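Long-range contacts in beta-mannosidase (Trichoderma harzianum, PDB 4CVU), which probably hydrolyses terminal beta-mannosidic bonds at the non-reducing ends of oligosaccharides, as a glycoside hydrolase family 2 beta-mannosidase: residues Q414-L419 against S703-L708; V732-Y737 against L896-D901; E738-S743 against V757-W762. All blocks are in the same frame, centred on the assembly; numbering follows the deposited sequence.

Contact 1 of 3, residues Q414-L419 against S703-L708; sequences QNFNML and SLYWQL
Gln414 gives one amide hydrogen to the hydroxyl of Tyr705: NE2 stands 2.8 Å from OH with an N-H...O angle of 172°. The oxygen lies in the amide plane, and NE2 meets the phenol at its edge. Tyr705 is set in this line by its chi1 of 72°, which puts CG between its backbone N and carbonyl carbon. The same NE2 also bonds Ser733 OG of helix 729-736, so two hydroxyls hold this buried amide.

Phe416 crosses Tyr705 at about a right angle, CZ reaching CE2 at 3.9 Å; the rings are nearly perpendicular but obliquely placed. Leu708 brings one methyl, CD1, to 4.2 Å from Phe416 CZ, while its other, CD2, lies 4.0 Å from Leu419 CD2. Met418 can be followed outward along Leu704: its CB sits 4.1 Å from Leu704 CD2, CG comes to 4.2 Å from that same methyl, and SD lies 4.1 Å from Leu704 CD1. A turn about the CG-SD bond (chi3 -87°) carries CE away from Leu704.

Strands 418-421 and 702-705 both run parallel to strand 380-389 and flank it, as in the (beta/alpha)8 barrel expected of family 2 catalytic domains. Phe416, Tyr705 and Leu708 all touch Ala387 of that strand. Just past strand 702-705 the Trp706-Gln707 peptide is cis. Chemically, one straight bond gives direction to a contact otherwise made largely of apolar carbon and sulfur atoms, and it probably holds the Tyr705 hydroxyl in place.

Contact 2 of 3, residues V732-Y737 against L896-D901; sequences VSRRTY and LGFFDD
Phe899 O is gripped by both terminal nitrogens of Arg734, NH1 at 3.0 Å and NH2 at 3.2 Å. The oxygen lies close to the guanidinium plane, and the two donors approach from opposite faces of the carbonyl plane. Arg734 reaches it from the helix with CG anti to the backbone N (chi1 166°) and a bend at chi3. NH2 also bonds Ser413 OG and passes 3.5 Å from Phe898 CD1, with the guanidinium and ring planes inclined at 54°. The carbonyl of Asp900 sits over one guanidinium face, where its angle to NH1 is too poor for a hydrogen bond.

Water 1 accepts from Arg734 NH1 and donates to Asp901 OD1, bridging charged groups that do not touch directly. That same OD1 forms a salt bridge with Arg735 NH1 at 2.8 Å, although the hydrogen bond within it is weak, at 126°. Asp901 OD2 has a second cation in Lys912, and Arg735 NH1 and NH2 also bond the carbonyls of Asn902 and Ala903. Two successive helical arginines thus meet Phe899 O and the Asp901 carboxylate, a polar interdomain junction between helix 729-736 and the C-terminal Ig-fold domain.

Contact 3 of 3, residues E738-S743 against V757-W762; sequences EHVIAS and VTSDLW
Val740 and Ser759 face each other as a non-hydrogen-bonded pair in the antiparallel beta hairpin of strands 740-747 and 752-759, which probably belongs to the mannosidase Ig/CBM-like domain whose family region covers 757-762. The short segments run at 156°, and the hydrogen-bonded pair Ile741-Thr758 fixes the register with Ile741 N to Thr758 O at 3.0 Å and Thr758 N to Ile741 O at 2.9 Å.

On the face bearing Val740, Ala742 and Val757, Val740 forks over its neighbours. Its CG1 crosses diagonally to Val757 CG1 at 4.1 Å, and its CG2 meets Leu761 CD1 at 3.9 Å, the two side chains nearly at right angles. Phe843 and Leu826 of the other sheet cover this face. On the reverse, Ile741 and Thr758 lie side by side, pointing the same way, and both touch Arg691 of helix 664-692.

Just before strand 740-747, His739 turns its ring obliquely to the Asp760 carboxylate, planes 53° apart, and ND1 donates in the ring plane to the syn lone pair of OD1 at 2.9 Å. Its NE2 bonds Asp317, so carboxylates at both nitrogens would favour a protonated ring, while Asp760 OD2 pairs with Lys385. Asp760 N closes the ladder on His739 O. A leucine replacing Asp760 would probably leave His739 ND1 without its acceptor and Lys385 without this countercharge. Next to it, Ser759 OG accepts from Leu761 N at 3.3 Å, an ST turn.

Helix 729-736 and the residues after it tie the three contacts together. Contacts 1 and 2 have centres about 12 Å apart and meet directly: Ser703 OG lies 2.7 Å from Tyr737 OH and Gln414 NE2 2.8 Å from Ser733 OG, both probable hydrogen bonds. Segment 738-743 follows 732-737 directly, and both segments of contact 3 lie between those of contact 2; Ile741 CG2 packs 3.4 Å from Arg735 O. Between contacts 1 and 3 the centres are about 16 Å apart, bridged by Asn415 against Glu738. Barrel, Ig/CBM-like domain and C-terminal Ig-fold domain thus converge here. A bound cadmium ion about 4 Å from the Arg735 side chain is merely nearby, not coordinated by it.

Contact 1 of 3, residues Q414-L419 against S703-L708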
loop_
_atom_site.group_PDB
_atom_site.type_symbol
_atom_site.label_atom_id
_atom_site.label_comp_id
_atom_site.label_asym_id
_atom_site.label_seq_id
_atom_site.Cartn_x
_atom_site.Cartn_y
_atom_site.Cartn_z
ATOM N N GLN A 414 9.667 -13.744 -27.348
ATOM C CA GLN A 414 9.507 -15.104 -26.880
ATOM C C GLN A 414 9.430 -16.062 -28.043
ATOM O O GLN A 414 9.231 -17.229 -27.858
ATOM C CB GLN A 414 8.236 -15.230 -26.047
ATOM C CG GLN A 414 8.298 -14.764 -24.596
ATOM C CD GLN A 414 7.032 -15.111 -23.844
ATOM O OE1 GLN A 414 6.222 -14.262 -23.614
ATOM N NE2 GLN A 414 6.825 -16.382 -23.520
ATOM N N ASN A 415 9.641 -15.542 -29.231
ATOM C CA ASN A 415 9.558 -16.234 -30.509
ATOM C C ASN A 415 8.149 -16.719 -30.883
ATOM O O ASN A 415 8.037 -17.741 -31.512
ATOM C CB ASN A 415 10.572 -17.430 -30.557
ATOM C CG ASN A 415 12.011 -16.986 -30.428
ATOM O OD1 ASN A 415 12.479 -16.172 -31.180
ATOM N ND2 ASN A 415 12.694 -17.482 -29.438
ATOM N N PHE A 416 7.106 -15.969 -30.513
ATOM C CA PHE A 416 5.740 -16.309 -30.855
ATOM C C PHE A 416 5.470 -16.108 -32.354
ATOM O O PHE A 416 6.105 -15.332 -32.979
ATOM C CB PHE A 416 4.723 -15.438 -30.071
ATOM C CG PHE A 416 4.483 -15.849 -28.654
ATOM C CD1 PHE A 416 5.492 -16.273 -27.846
ATOM C CD2 PHE A 416 3.261 -15.725 -28.123
ATOM C CE1 PHE A 416 5.257 -16.573 -26.536
ATOM C CE2 PHE A 416 3.026 -16.028 -26.832
ATOM C CZ PHE A 416 4.024 -16.441 -26.034
ATOM N N ASN A 417 4.542 -16.844 -32.929
ATOM C CA ASN A 417 3.922 -16.455 -34.182
ATOM C C ASN A 417 2.414 -16.425 -34.091
ATOM O O ASN A 417 1.755 -16.063 -35.067
ATOM C CB ASN A 417 4.405 -17.314 -35.353
ATOM C CG ASN A 417 4.205 -18.778 -35.108
ATOM O OD1 ASN A 417 3.265 -19.151 -34.445
ATOM N ND2 ASN A 417 5.148 -19.598 -35.544
ATOM N N MET A 418 1.862 -16.707 -32.900
ATOM C CA MET A 418 0.414 -16.754 -32.711
ATOM C C MET A 418 0.030 -16.444 -31.266
ATOM O O MET A 418 0.763 -16.811 -30.331
ATOM C CB MET A 418 -0.126 -18.167 -33.081
ATOM C CG MET A 418 -1.635 -18.288 -33.057
ATOM S SD MET A 418 -2.198 -19.948 -33.568
ATOM C CE MET A 418 -2.281 -19.767 -35.331
ATOM N N LEU A 419 -1.085 -15.716 -31.118
ATOM C CA LEU A 419 -1.855 -15.638 -29.900
ATOM C C LEU A 419 -3.255 -16.165 -30.143
ATOM O O LEU A 419 -3.888 -15.881 -31.186
ATOM C CB LEU A 419 -1.946 -14.186 -29.345
ATOM C CG LEU A 419 -0.645 -13.497 -28.988
ATOM C CD1 LEU A 419 -0.857 -12.003 -28.751
ATOM C CD2 LEU A 419 -0.012 -14.115 -27.772
ATOM N N SER A 703 1.756 -25.091 -30.161
ATOM C CA SER A 703 1.860 -24.927 -28.738
ATOM C C SER A 703 1.419 -23.537 -28.368
ATOM O O SER A 703 2.127 -22.566 -28.723
ATOM C CB SER A 703 3.296 -25.084 -28.308
ATOM O OG SER A 703 3.463 -24.830 -26.924
ATOM N N LEU A 704 0.290 -23.443 -27.664
ATOM C CA LEU A 704 -0.165 -22.155 -27.076
ATOM C C LEU A 704 -0.355 -22.328 -25.588
ATOM O O LEU A 704 -1.377 -22.845 -25.124
ATOM C CB LEU A 704 -1.476 -21.680 -27.723
ATOM C CG LEU A 704 -1.543 -21.610 -29.247
ATOM C CD1 LEU A 704 -2.936 -21.238 -29.745
ATOM C CD2 LEU A 704 -0.519 -20.665 -29.824
ATOM N N TYR A 705 0.624 -21.922 -24.811
ATOM C CA TYR A 705 0.507 -22.105 -23.370
ATOM C C TYR A 705 -0.566 -21.212 -22.726
ATOM O O TYR A 705 -0.929 -20.125 -23.232
ATOM C CB TYR A 705 1.876 -22.005 -22.690
ATOM C CG TYR A 705 2.539 -20.614 -22.584
ATOM C CD1 TYR A 705 2.067 -19.663 -21.698
ATOM C CD2 TYR A 705 3.675 -20.302 -23.334
ATOM C CE1 TYR A 705 2.713 -18.421 -21.567
ATOM C CE2 TYR A 705 4.316 -19.075 -23.208
ATOM C CZ TYR A 705 3.834 -18.140 -22.326
ATOM O OH TYR A 705 4.463 -16.905 -22.188
ATOM N N TRP A 706 -1.088 -21.705 -21.609
ATOM C CA TRP A 706 -2.039 -20.959 -20.782
ATOM C C TRP A 706 -1.255 -20.371 -19.609
ATOM O O TRP A 706 -0.758 -21.134 -18.777
ATOM C CB TRP A 706 -3.197 -21.873 -20.281
ATOM C CG TRP A 706 -4.188 -20.993 -19.620
ATOM C CD1 TRP A 706 -4.164 -20.584 -18.340
ATOM C CD2 TRP A 706 -5.235 -20.248 -20.258
ATOM N NE1 TRP A 706 -5.138 -19.670 -18.104
ATOM C CE2 TRP A 706 -5.825 -19.445 -19.271
ATOM C CE3 TRP A 706 -5.752 -20.220 -21.550
ATOM C CZ2 TRP A 706 -6.881 -18.625 -19.528
ATOM C CZ3 TRP A 706 -6.811 -19.383 -21.823
ATOM C CH2 TRP A 706 -7.368 -18.586 -20.809
ATOM N N GLN A 707 -1.100 -19.047 -19.466
ATOM C CA GLN A 707 -1.686 -17.992 -20.259
ATOM C C GLN A 707 -0.585 -16.951 -20.423
ATOM O O GLN A 707 0.411 -16.975 -19.686
ATOM C CB GLN A 707 -2.879 -17.346 -19.535
ATOM C CG GLN A 707 -2.543 -16.773 -18.169
ATOM C CD GLN A 707 -3.741 -16.526 -17.270
ATOM O OE1 GLN A 707 -4.321 -17.459 -16.733
ATOM N NE2 GLN A 707 -4.097 -15.254 -17.074
ATOM N N LEU A 708 -0.720 -16.080 -21.416
ATOM C CA LEU A 708 0.343 -15.145 -21.682
ATOM C C LEU A 708 0.448 -14.213 -20.511
ATOM O O LEU A 708 1.538 -13.995 -19.978
ATOM C CB LEU A 708 0.072 -14.339 -22.969
ATOM C CG LEU A 708 0.955 -13.072 -23.181
ATOM C CD1 LEU A 708 2.365 -13.449 -23.533
ATOM C CD2 LEU A 708 0.412 -12.252 -24.301
#

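Contact 2 of 3, residues V732-Y737 against L896-D901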
loop_
_atom_site.group_PDB
_atom_site.type_symbol
_atom_site.label_atom_id
_atom_site.label_comp_id
_atom_site.label_asym_id
_atom_site.label_seq_id
_atom_site.Cartn_x
_atom_site.Cartn_y
_atom_site.Cartn_z
ATOM N N VAL A 732 12.263 -18.979 -20.277
ATOM C CA VAL A 732 12.372 -20.413 -20.660
ATOM C C VAL A 732 11.631 -20.850 -21.949
ATOM O O VAL A 732 12.169 -21.574 -22.785
ATOM C CB VAL A 732 11.940 -21.310 -19.495
ATOM C CG1 VAL A 732 12.118 -22.782 -19.860
ATOM C CG2 VAL A 732 12.794 -21.009 -18.260
ATOM N N SER A 733 10.393 -20.393 -22.101
ATOM C CA SER A 733 9.624 -20.594 -23.320
ATOM C C SER A 733 10.272 -19.911 -24.547
ATOM O O SER A 733 10.247 -20.469 -25.637
ATOM C CB SER A 733 8.178 -20.175 -23.067
ATOM O OG SER A 733 8.025 -18.771 -22.866
ATOM N N ARG A 734 10.869 -18.718 -24.374
ATOM C CA ARG A 734 11.648 -18.106 -25.470
ATOM C C ARG A 734 12.665 -19.068 -26.046
ATOM O O ARG A 734 12.772 -19.196 -27.284
ATOM C CB ARG A 734 12.385 -16.849 -25.004
ATOM C CG ARG A 734 13.471 -16.343 -25.967
ATOM C CD ARG A 734 14.411 -15.367 -25.275
ATOM N NE ARG A 734 13.925 -13.980 -25.221
ATOM C CZ ARG A 734 14.235 -13.101 -24.270
ATOM N NH1 ARG A 734 14.960 -13.450 -23.222
ATOM N NH2 ARG A 734 13.831 -11.861 -24.351
ATOM N N ARG A 735 13.443 -19.722 -25.170
ATOM C CA ARG A 735 14.487 -20.635 -25.609
ATOM C C ARG A 735 13.833 -21.843 -26.204
ATOM O O ARG A 735 14.300 -22.376 -27.230
ATOM C CB ARG A 735 15.404 -21.092 -24.465
ATOM C CG ARG A 735 16.441 -20.061 -24.019
ATOM C CD ARG A 735 17.518 -20.750 -23.160
ATOM N NE ARG A 735 16.998 -21.243 -21.883
ATOM C CZ ARG A 735 16.937 -20.520 -20.760
ATOM N NH1 ARG A 735 17.384 -19.254 -20.726
ATOM N NH2 ARG A 735 16.431 -21.067 -19.659
ATOM N N THR A 736 12.749 -22.274 -25.570
ATOM C CA THR A 736 12.097 -23.500 -26.003
ATOM C C THR A 736 11.227 -23.280 -27.266
ATOM O O THR A 736 10.803 -24.249 -27.870
ATOM C CB THR A 736 11.266 -24.140 -24.856
ATOM O OG1 THR A 736 11.951 -23.981 -23.621
ATOM C CG2 THR A 736 11.035 -25.633 -25.097
ATOM N N TYR A 737 10.952 -22.025 -27.620
ATOM C CA TYR A 737 10.283 -21.679 -28.870
ATOM C C TYR A 737 11.286 -21.240 -29.988
ATOM O O TYR A 737 10.904 -20.712 -31.027
ATOM C CB TYR A 737 9.219 -20.585 -28.636
ATOM C CG TYR A 737 7.870 -21.048 -28.040
ATOM C CD1 TYR A 737 7.439 -22.364 -28.126
ATOM C CD2 TYR A 737 7.006 -20.134 -27.471
ATOM C CE1 TYR A 737 6.187 -22.754 -27.638
ATOM C CE2 TYR A 737 5.751 -20.519 -26.987
ATOM C CZ TYR A 737 5.361 -21.848 -27.058
ATOM O OH TYR A 737 4.134 -22.246 -26.568
ATOM N N LEU A 896 10.586 -0.712 -17.070
ATOM C CA LEU A 896 9.883 -1.771 -17.791
ATOM C C LEU A 896 10.740 -2.340 -18.928
ATOM O O LEU A 896 11.417 -1.588 -19.601
ATOM C CB LEU A 896 8.569 -1.212 -18.325
ATOM C CG LEU A 896 7.597 -0.699 -17.247
ATOM C CD1 LEU A 896 6.441 0.062 -17.878
ATOM C CD2 LEU A 896 7.096 -1.869 -16.427
ATOM N N GLY A 897 10.707 -3.660 -19.131
ATOM C CA GLY A 897 11.475 -4.300 -20.156
ATOM C C GLY A 897 11.770 -5.746 -19.871
ATOM O O GLY A 897 11.090 -6.372 -19.074
ATOM N N PHE A 898 12.806 -6.273 -20.507
ATOM C CA PHE A 898 13.204 -7.651 -20.311
ATOM C C PHE A 898 14.652 -7.855 -20.784
ATOM O O PHE A 898 15.118 -7.172 -21.693
ATOM C CB PHE A 898 12.229 -8.606 -21.003
ATOM C CG PHE A 898 11.911 -8.235 -22.435
ATOM C CD1 PHE A 898 12.763 -8.625 -23.473
ATOM C CD2 PHE A 898 10.778 -7.494 -22.748
ATOM C CE1 PHE A 898 12.488 -8.288 -24.799
ATOM C CE2 PHE A 898 10.490 -7.146 -24.067
ATOM C CZ PHE A 898 11.364 -7.534 -25.096
ATOM N N PHE A 899 15.324 -8.812 -20.167
ATOM C CA PHE A 899 16.697 -9.186 -20.509
ATOM C C PHE A 899 16.688 -10.114 -21.741
ATOM O O PHE A 899 15.689 -10.795 -22.013
ATOM C CB PHE A 899 17.358 -9.896 -19.328
ATOM C CG PHE A 899 17.516 -9.030 -18.106
ATOM C CD1 PHE A 899 18.632 -8.189 -17.967
ATOM C CD2 PHE A 899 16.567 -9.059 -17.080
ATOM C CE1 PHE A 899 18.779 -7.364 -16.853
ATOM C CE2 PHE A 899 16.707 -8.235 -15.969
ATOM C CZ PHE A 899 17.827 -7.399 -15.851
ATOM N N ASP A 900 17.827 -10.186 -22.440
ATOM C CA ASP A 900 17.905 -11.035 -23.644
ATOM C C ASP A 900 18.082 -12.496 -23.287
ATOM O O ASP A 900 18.007 -13.368 -24.139
ATOM C CB ASP A 900 18.986 -10.555 -24.619
ATOM C CG ASP A 900 20.398 -10.781 -24.115
ATOM O OD1 ASP A 900 20.639 -11.707 -23.309
ATOM O OD2 ASP A 900 21.308 -10.042 -24.577
ATOM N N ASP A 901 18.323 -12.752 -22.002
ATOM C CA ASP A 901 18.329 -14.107 -21.483
ATOM C C ASP A 901 18.196 -14.049 -19.964
ATOM O O ASP A 901 18.501 -13.027 -19.358
ATOM C CB ASP A 901 19.630 -14.831 -21.834
ATOM C CG ASP A 901 19.471 -16.347 -21.801
ATOM O OD1 ASP A 901 18.317 -16.825 -21.785
ATOM O OD2 ASP A 901 20.492 -17.054 -21.764
HETATM O O HOH W 1 15.542 -16.308 -22.339
#

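Contact 3 of 3, residues E738-S743 against V757-W762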
loop_
_atom_site.group_PDB
_atom_site.type_symbol
_atom_site.label_atom_id
_atom_site.label_comp_id
_atom_site.label_asym_id
_atom_site.label_seq_id
_atom_site.Cartn_x
_atom_site.Cartn_y
_atom_site.Cartn_z
ATOM N N GLU A 738 12.578 -21.433 -29.756
ATOM C CA GLU A 738 13.555 -21.119 -30.793
ATOM C C GLU A 738 13.362 -22.067 -31.999
ATOM O O GLU A 738 12.810 -23.169 -31.871
ATOM C CB GLU A 738 14.988 -21.222 -30.240
ATOM C CG GLU A 738 15.392 -20.046 -29.354
ATOM C CD GLU A 738 16.880 -19.976 -29.121
ATOM O OE1 GLU A 738 17.598 -19.879 -30.116
ATOM O OE2 GLU A 738 17.345 -20.052 -27.992
ATOM N N HIS A 739 13.807 -21.610 -33.166
ATOM C CA HIS A 739 13.609 -22.369 -34.418
ATOM C C HIS A 739 14.168 -23.778 -34.354
ATOM O O HIS A 739 13.524 -24.700 -34.777
ATOM C CB HIS A 739 14.179 -21.612 -35.619
ATOM C CG HIS A 739 13.463 -20.335 -35.912
ATOM N ND1 HIS A 739 12.158 -20.293 -36.356
ATOM C CD2 HIS A 739 13.868 -19.048 -35.811
ATOM C CE1 HIS A 739 11.792 -19.030 -36.514
ATOM N NE2 HIS A 739 12.812 -18.256 -36.201
ATOM N N VAL A 740 15.376 -23.926 -33.804
ATOM C CA VAL A 740 16.066 -25.208 -33.687
ATOM C C VAL A 740 16.515 -25.380 -32.223
ATOM O O VAL A 740 17.255 -24.549 -31.703
ATOM C CB VAL A 740 17.296 -25.242 -34.631
ATOM C CG1 VAL A 740 17.904 -26.626 -34.710
ATOM C CG2 VAL A 740 16.917 -24.776 -36.031
ATOM N N ILE A 741 16.038 -26.439 -31.572
ATOM C CA ILE A 741 16.313 -26.702 -30.163
ATOM C C ILE A 741 16.787 -28.133 -29.971
ATOM O O ILE A 741 16.429 -29.028 -30.735
ATOM C CB ILE A 741 15.064 -26.424 -29.266
ATOM C CG1 ILE A 741 13.881 -27.331 -29.668
ATOM C CG2 ILE A 741 14.658 -24.951 -29.371
ATOM C CD1 ILE A 741 12.737 -27.339 -28.664
ATOM N N ALA A 742 17.629 -28.314 -28.963
ATOM C CA ALA A 742 18.036 -29.622 -28.440
ATOM C C ALA A 742 17.355 -29.806 -27.102
ATOM O O ALA A 742 17.464 -28.946 -26.226
ATOM C CB ALA A 742 19.551 -29.676 -28.262
ATOM N N SER A 743 16.674 -30.924 -26.929
ATOM C CA SER A 743 15.779 -31.106 -25.808
ATOM C C SER A 743 16.111 -32.399 -25.076
ATOM O O SER A 743 16.325 -33.426 -25.726
ATOM C CB SER A 743 14.326 -31.139 -26.297
ATOM O OG SER A 743 13.910 -29.888 -26.858
ATOM N N VAL A 757 16.722 -33.353 -31.293
ATOM C CA VAL A 757 16.791 -32.047 -31.927
ATOM C C VAL A 757 15.524 -31.824 -32.775
ATOM O O VAL A 757 15.160 -32.671 -33.624
ATOM C CB VAL A 757 18.042 -31.894 -32.800
ATOM C CG1 VAL A 757 17.988 -30.609 -33.611
ATOM C CG2 VAL A 757 19.315 -31.927 -31.953
ATOM N N THR A 758 14.893 -30.662 -32.585
ATOM C CA THR A 758 13.613 -30.355 -33.227
ATOM C C THR A 758 13.696 -29.005 -33.904
ATOM O O THR A 758 14.235 -28.076 -33.331
ATOM C CB THR A 758 12.459 -30.342 -32.186
ATOM O OG1 THR A 758 12.330 -31.632 -31.578
ATOM C CG2 THR A 758 11.142 -29.999 -32.846
ATOM N N SER A 759 13.165 -28.902 -35.124
ATOM C CA SER A 759 13.293 -27.681 -35.941
ATOM C C SER A 759 11.956 -27.303 -36.535
ATOM O O SER A 759 11.260 -28.177 -37.028
ATOM C CB SER A 759 14.305 -27.903 -37.083
ATOM O OG SER A 759 14.246 -26.861 -38.028
ATOM N N ASP A 760 11.599 -26.016 -36.514
ATOM C CA ASP A 760 10.361 -25.594 -37.170
ATOM C C ASP A 760 10.542 -24.980 -38.577
ATOM O O ASP A 760 9.586 -24.445 -39.169
ATOM C CB ASP A 760 9.556 -24.663 -36.267
ATOM C CG ASP A 760 10.158 -23.276 -36.145
ATOM O OD1 ASP A 760 11.261 -22.997 -36.710
ATOM O OD2 ASP A 760 9.507 -22.466 -35.455
ATOM N N LEU A 761 11.769 -25.036 -39.076
ATOM C CA LEU A 761 12.095 -24.466 -40.376
ATOM C C LEU A 761 11.452 -25.297 -41.483
ATOM O O LEU A 761 11.124 -26.478 -41.280
ATOM C CB LEU A 761 13.609 -24.398 -40.564
ATOM C CG LEU A 761 14.362 -23.537 -39.554
ATOM C CD1 LEU A 761 15.859 -23.803 -39.673
ATOM C CD2 LEU A 761 14.056 -22.053 -39.706
ATOM N N TRP A 762 11.267 -24.675 -42.643
ATOM C CA TRP A 762 10.568 -25.328 -43.771
ATOM C C TRP A 762 11.524 -26.037 -44.746
ATOM O O TRP A 762 11.154 -26.355 -45.865
ATOM C CB TRP A 762 9.676 -24.334 -44.532
ATOM C CG TRP A 762 8.603 -23.633 -43.676
ATOM C CD1 TRP A 762 8.280 -23.895 -42.361
ATOM C CD2 TRP A 762 7.713 -22.603 -44.103
ATOM N NE1 TRP A 762 7.268 -23.085 -41.964
ATOM C CE2 TRP A 762 6.912 -22.263 -43.000
ATOM C CE3 TRP A 762 7.528 -21.912 -45.312
ATOM C CZ2 TRP A 762 5.933 -21.256 -43.067
ATOM C CZ3 TRP A 762 6.564 -20.920 -45.376
ATOM C CH2 TRP A 762 5.778 -20.602 -44.261
HETATM O O HOH W 2 11.772 -31.369 -28.656
#